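Long-range contact in TRAP-type C4-dicarboxylate:H+ symport system substrate-binding component DctP (Shewanella oneidensis, PDB 4MX6), which binds succinate and probably delivers C4-dicarboxylates in the periplasm to a TRAP-type transporter: residues G147-G152 against V248-A253. Numbering follows the deposited sequence.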
loop_
_atom_site.group_PDB
_atom_site.type_symbol
_atom_site.label_atom_id
_atom_site.label_comp_id
_atom_site.label_asym_id
_atom_site.label_seq_id
_atom_site.Cartn_x
_atom_site.Cartn_y
_atom_site.Cartn_z
ATOM N N GLY A 147 4.056 -4.018 20.105
ATOM C CA GLY A 147 2.689 -3.663 20.433
ATOM C C GLY A 147 1.733 -3.599 19.256
ATOM O O GLY A 147 0.591 -3.180 19.434
ATOM N N ILE A 148 2.183 -4.000 18.068
ATOM C CA ILE A 148 1.349 -3.950 16.866
ATOM C C ILE A 148 0.929 -5.354 16.463
ATOM O O ILE A 148 1.787 -6.222 16.268
ATOM C CB ILE A 148 2.083 -3.275 15.705
ATOM C CG1 ILE A 148 2.418 -1.819 16.059
ATOM C CG2 ILE A 148 1.247 -3.337 14.427
ATOM C CD1 ILE A 148 3.287 -1.124 15.029
ATOM N N VAL A 149 -0.380 -5.565 16.352
ATOM C CA VAL A 149 -0.959 -6.856 16.008
ATOM C C VAL A 149 -1.387 -6.840 14.548
ATOM O O VAL A 149 -2.187 -6.003 14.140
ATOM C CB VAL A 149 -2.203 -7.159 16.886
ATOM C CG1 VAL A 149 -2.860 -8.477 16.468
ATOM C CG2 VAL A 149 -1.837 -7.193 18.358
ATOM N N GLY A 150 -0.829 -7.747 13.759
ATOM C CA GLY A 150 -1.206 -7.875 12.361
ATOM C C GLY A 150 -2.412 -8.766 12.189
ATOM O O GLY A 150 -2.384 -9.941 12.556
ATOM N N LEU A 151 -3.464 -8.216 11.597
ATOM C CA LEU A 151 -4.736 -8.917 11.492
ATOM C C LEU A 151 -5.029 -9.479 10.108
ATOM O O LEU A 151 -5.792 -10.427 9.990
ATOM C CB LEU A 151 -5.868 -7.992 11.951
ATOM C CG LEU A 151 -5.782 -7.627 13.433
ATOM C CD1 LEU A 151 -6.862 -6.634 13.795
ATOM C CD2 LEU A 151 -5.897 -8.885 14.286
ATOM N N GLY A 152 -4.423 -8.927 9.069
ATOM C CA GLY A 152 -4.615 -9.442 7.731
ATOM C C GLY A 152 -3.937 -8.545 6.711
ATOM O O GLY A 152 -3.481 -7.451 7.036
ATOM N N VAL A 248 -3.566 -4.652 7.728
ATOM C CA VAL A 248 -4.554 -4.164 8.681
ATOM C C VAL A 248 -4.048 -4.526 10.079
ATOM O O VAL A 248 -3.759 -5.694 10.358
ATOM C CB VAL A 248 -5.939 -4.771 8.416
ATOM C CG1 VAL A 248 -6.957 -4.222 9.402
ATOM C CG2 VAL A 248 -6.371 -4.534 6.967
ATOM N N VAL A 249 -3.885 -3.513 10.923
ATOM C CA VAL A 249 -3.304 -3.693 12.247
ATOM C C VAL A 249 -4.119 -3.021 13.337
ATOM O O VAL A 249 -4.873 -2.084 13.094
ATOM C CB VAL A 249 -1.857 -3.139 12.320
ATOM C CG1 VAL A 249 -0.931 -3.895 11.369
ATOM C CG2 VAL A 249 -1.807 -1.662 12.004
ATOM N N THR A 250 -3.931 -3.524 14.549
ATOM C CA THR A 250 -4.435 -2.889 15.756
ATOM C C THR A 250 -3.315 -2.865 16.793
ATOM O O THR A 250 -2.210 -3.352 16.534
ATOM C CB THR A 250 -5.703 -3.604 16.300
ATOM O OG1 THR A 250 -6.271 -2.859 17.381
ATOM C CG2 THR A 250 -5.416 -5.002 16.799
ATOM N N SER A 251 -3.579 -2.295 17.961
ATOM C CA SER A 251 -2.612 -2.362 19.050
ATOM C C SER A 251 -2.911 -3.562 19.930
ATOM O O SER A 251 -4.069 -3.948 20.128
ATOM C CB SER A 251 -2.592 -1.087 19.895
ATOM O OG SER A 251 -3.777 -0.954 20.660
ATOM N N ASP A 252 -1.860 -4.138 20.486
ATOM C CA ASP A 252 -2.001 -5.231 21.413
ATOM C C ASP A 252 -2.872 -4.815 22.591
ATOM O O ASP A 252 -3.709 -5.591 23.050
ATOM C CB ASP A 252 -0.616 -5.654 21.879
ATOM C CG ASP A 252 -0.642 -6.881 22.722
ATOM O OD1 ASP A 252 -1.016 -7.948 22.179
ATOM O OD2 ASP A 252 -0.285 -6.773 23.915
ATOM N N ALA A 253 -2.673 -3.594 23.079
ATOM C CA ALA A 253 -3.411 -3.139 24.249
ATOM C C ALA A 253 -4.913 -3.102 23.964
ATOM O O ALA A 253 -5.712 -3.570 24.777
ATOM C CB ALA A 253 -2.905 -1.776 24.699
HETATM O O HOH W 1 -0.122 -2.082 22.300
#
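Val-149 and Thr-250 face each other as an antiparallel hydrogen-bonded pair: Val-149 N donates a hydrogen bond to Thr-250 O (2.9 Å) and Thr-250 N donates one back to Val-149 O (3.1 Å). On this face the methyl CD1 of Leu-151 lies 3.7 Å from Thr-250 CG2, with the two side chains set obliquely. Val-149 CG2 stands anti to its own carbonyl carbon and beside its backbone N, which brings it over the start of the next helix, 3.6 Å from Asp-252 CA. The other face carries Ile-148 and Val-249, where CG2 of Ile-148 packs 3.8 Å from Val-249 CB.

Further along, Leu-151 and Gly-152 both pair with Val-248, a classic beta bulge: Val-248 O takes the Leu-151 N-H at 2.8 Å, nearly end-on to the carbonyl, while Val-248 N reaches back to Gly-152 O. The extra residue shifts the register of the antiparallel strands 148-158 and 243-251 by one without breaking their pairing, in this periplasmic binding protein fold.

At the opposite end Gly-147 O receives Asp-252 N at 2.8 Å, the donor standing 41° out of the carbonyl plane, and also accepts a hydrogen bond from a water, which in turn accepts one from Ala-253 N. Here strand turns into helix 252-257, with Ser-251 at the N-cap and its OG bonded to Phe-254 N. Gln-96 O holds Thr-250 OG1, and Asp-252 OD2 forms a salt bridge with Lys-256. Helix 260-295 packs against Leu-151 and Val-248; the latter's side chain lies about 5 Å from that of Tyr-246, a succinate-binding residue.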